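Local coordinates for DUF3829 family protein (Bacteroides vulgatus, PDB 4YJW) that is of unknown function, an all-alpha member of a family of uncharacterised domains, probably made as a lipoprotein with a signal peptide, at residues A[100-105]-A[128-133]. Residues are numbered along the deposited sequence; the frame is centred on the assembly and turned at random.
Sequences YENYKT and KEELLL
A single side-chain hydrogen bond joins N102 of helix 79-111 to E130 of helix 121-159: N102 ND2 donates to E130 OE1 over 3.1 Å, with an N-H...O angle of 154°. The oxygen lies almost in the amide plane of N102, whereas the amide nitrogen reaches it from above the carboxylate plane, the two flat groups being turned 72° against each other. E130 leaves its helix with CG anti to the carbonyl carbon and then bends at chi2, which lays the carboxylate beside N102 CB, 3.2 Å from E130 OE1. Its other oxygen, OE2, is near the backbone of the residue after N102, 3.7 Å from Y103 N.

Van der Waals contacts from aliphatic carbons flank the bond. L133 CD1 sits 3.6 Å from N102 ND2, the two side chains crossing at about a right angle, and CG of the solvent-exposed E129 approaches the same nitrogen at 3.9 Å. Y103 contributes little beyond CB: with CG anti to the backbone N, its ring turns away toward V41 and Y44 of helix 35-44, and its hydroxyl is hydrogen-bonded to P55 O.

Segments 100-105 and 128-133 run roughly antiparallel (155°), their axes approaching to 10.3 Å, as two neighbours in a helical bundle. The buried E130 side chain also touches F99 and L42. Across these segments an uncharged amide serves it without a countercharge; if no other charge is near, burial could raise its pKa.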
loop_
_atom_site.group_PDB
_atom_site.type_symbol
_atom_site.label_atom_id
_atom_site.label_comp_id
_atom_site.label_asym_id
_atom_site.label_seq_id
_atom_site.Cartn_x
_atom_site.Cartn_y
_atom_site.Cartn_z
ATOM N N TYR A 100 -7.711 3.569 4.759
ATOM C CA TYR A 100 -9.133 3.254 4.557
ATOM C C TYR A 100 -9.903 3.210 5.857
ATOM O O TYR A 100 -11.043 3.667 5.883
ATOM C CB TYR A 100 -9.282 1.944 3.771
ATOM C CG TYR A 100 -8.917 2.128 2.317
ATOM C CD1 TYR A 100 -7.605 1.960 1.883
ATOM C CD2 TYR A 100 -9.877 2.500 1.375
ATOM C CE1 TYR A 100 -7.252 2.139 0.558
ATOM C CE2 TYR A 100 -9.538 2.668 0.030
ATOM C CZ TYR A 100 -8.224 2.468 -0.374
ATOM O OH TYR A 100 -7.860 2.605 -1.683
ATOM N N GLU A 101 -9.290 2.744 6.962
ATOM C CA GLU A 101 -9.991 2.752 8.257
ATOM C C GLU A 101 -10.222 4.196 8.750
ATOM O O GLU A 101 -11.279 4.473 9.326
ATOM C CB GLU A 101 -9.235 1.942 9.325
ATOM C CG GLU A 101 -9.405 0.428 9.136
ATOM C CD GLU A 101 -10.820 -0.131 9.243
ATOM O OE1 GLU A 101 -11.604 0.374 10.075
ATOM O OE2 GLU A 101 -11.134 -1.101 8.519
ATOM N N ASN A 102 -9.218 5.099 8.570
ATOM C CA ASN A 102 -9.363 6.510 8.975
ATOM C C ASN A 102 -10.528 7.152 8.232
ATOM O O ASN A 102 -11.281 7.908 8.842
ATOM C CB ASN A 102 -8.079 7.311 8.713
ATOM C CG ASN A 102 -6.975 7.067 9.699
ATOM O OD1 ASN A 102 -7.188 6.524 10.789
ATOM N ND2 ASN A 102 -5.745 7.444 9.325
ATOM N N TYR A 103 -10.677 6.859 6.930
ATOM C CA TYR A 103 -11.793 7.428 6.148
ATOM C C TYR A 103 -13.133 6.861 6.658
ATOM O O TYR A 103 -14.102 7.605 6.793
ATOM C CB TYR A 103 -11.646 7.181 4.639
ATOM C CG TYR A 103 -12.846 7.705 3.874
ATOM C CD1 TYR A 103 -13.140 9.071 3.856
ATOM C CD2 TYR A 103 -13.799 6.830 3.356
ATOM C CE1 TYR A 103 -14.321 9.555 3.297
ATOM C CE2 TYR A 103 -14.971 7.307 2.754
ATOM C CZ TYR A 103 -15.229 8.671 2.733
ATOM O OH TYR A 103 -16.394 9.145 2.178
ATOM N N LYS A 104 -13.185 5.563 6.960
ATOM C CA LYS A 104 -14.427 4.976 7.523
ATOM C C LYS A 104 -14.801 5.711 8.837
ATOM O O LYS A 104 -15.925 6.163 8.990
ATOM C CB LYS A 104 -14.244 3.464 7.752
ATOM C CG LYS A 104 -15.418 2.839 8.519
ATOM C CD LYS A 104 -15.252 1.309 8.650
ATOM C CE LYS A 104 -16.253 0.762 9.636
ATOM N NZ LYS A 104 -16.141 -0.718 9.743
ATOM N N THR A 105 -13.841 5.866 9.754
ATOM C CA THR A 105 -14.033 6.584 11.027
ATOM C C THR A 105 -14.546 7.990 10.760
ATOM O O THR A 105 -15.522 8.416 11.375
ATOM C CB THR A 105 -12.721 6.627 11.804
ATOM O OG1 THR A 105 -12.350 5.288 12.065
ATOM C CG2 THR A 105 -12.844 7.371 13.133
ATOM N N LYS A 128 -4.989 15.602 8.181
ATOM C CA LYS A 128 -3.532 15.728 8.135
ATOM C C LYS A 128 -2.860 14.357 7.945
ATOM O O LYS A 128 -1.921 14.215 7.151
ATOM C CB LYS A 128 -3.011 16.411 9.413
ATOM C CG LYS A 128 -3.395 17.903 9.526
ATOM C CD LYS A 128 -2.717 18.537 10.756
ATOM C CE LYS A 128 -3.397 18.145 12.044
ATOM N NZ LYS A 128 -2.840 18.895 13.206
ATOM N N GLU A 129 -3.348 13.350 8.666
ATOM C CA GLU A 129 -2.781 11.999 8.635
ATOM C C GLU A 129 -3.044 11.332 7.298
ATOM O O GLU A 129 -2.140 10.692 6.756
ATOM C CB GLU A 129 -3.348 11.164 9.779
ATOM C CG GLU A 129 -2.700 9.789 9.943
ATOM C CD GLU A 129 -1.229 9.695 10.322
ATOM O OE1 GLU A 129 -0.700 10.630 10.968
ATOM O OE2 GLU A 129 -0.616 8.649 10.003
ATOM N N GLU A 130 -4.252 11.517 6.740
ATOM C CA GLU A 130 -4.600 10.933 5.429
ATOM C C GLU A 130 -3.711 11.505 4.329
ATOM O O GLU A 130 -3.324 10.768 3.419
ATOM C CB GLU A 130 -6.087 11.159 5.097
ATOM C CG GLU A 130 -7.018 10.390 6.016
ATOM C CD GLU A 130 -6.967 8.895 5.796
ATOM O OE1 GLU A 130 -6.053 8.252 6.359
ATOM O OE2 GLU A 130 -7.871 8.363 5.115
ATOM N N LEU A 131 -3.374 12.813 4.402
ATOM C CA LEU A 131 -2.503 13.422 3.384
ATOM C C LEU A 131 -1.109 12.776 3.457
ATOM O O LEU A 131 -0.546 12.389 2.427
ATOM C CB LEU A 131 -2.425 14.967 3.529
ATOM C CG LEU A 131 -1.526 15.703 2.496
ATOM C CD1 LEU A 131 -2.065 15.574 1.068
ATOM C CD2 LEU A 131 -1.300 17.157 2.874
ATOM N N LEU A 132 -0.578 12.617 4.662
ATOM C CA LEU A 132 0.735 11.999 4.850
ATOM C C LEU A 132 0.738 10.543 4.366
ATOM O O LEU A 132 1.664 10.141 3.657
ATOM C CB LEU A 132 1.112 12.062 6.323
ATOM C CG LEU A 132 1.516 13.446 6.850
ATOM C CD1 LEU A 132 1.852 13.371 8.322
ATOM C CD2 LEU A 132 2.706 14.032 6.054
ATOM N N LEU A 133 -0.322 9.777 4.704
ATOM C CA LEU A 133 -0.463 8.375 4.286
ATOM C C LEU A 133 -0.545 8.247 2.776
ATOM O O LEU A 133 0.061 7.323 2.217
ATOM C CB LEU A 133 -1.708 7.716 4.933
ATOM C CG LEU A 133 -1.568 7.360 6.426
ATOM C CD1 LEU A 133 -2.933 7.058 7.035
ATOM C CD2 LEU A 133 -0.598 6.161 6.637
#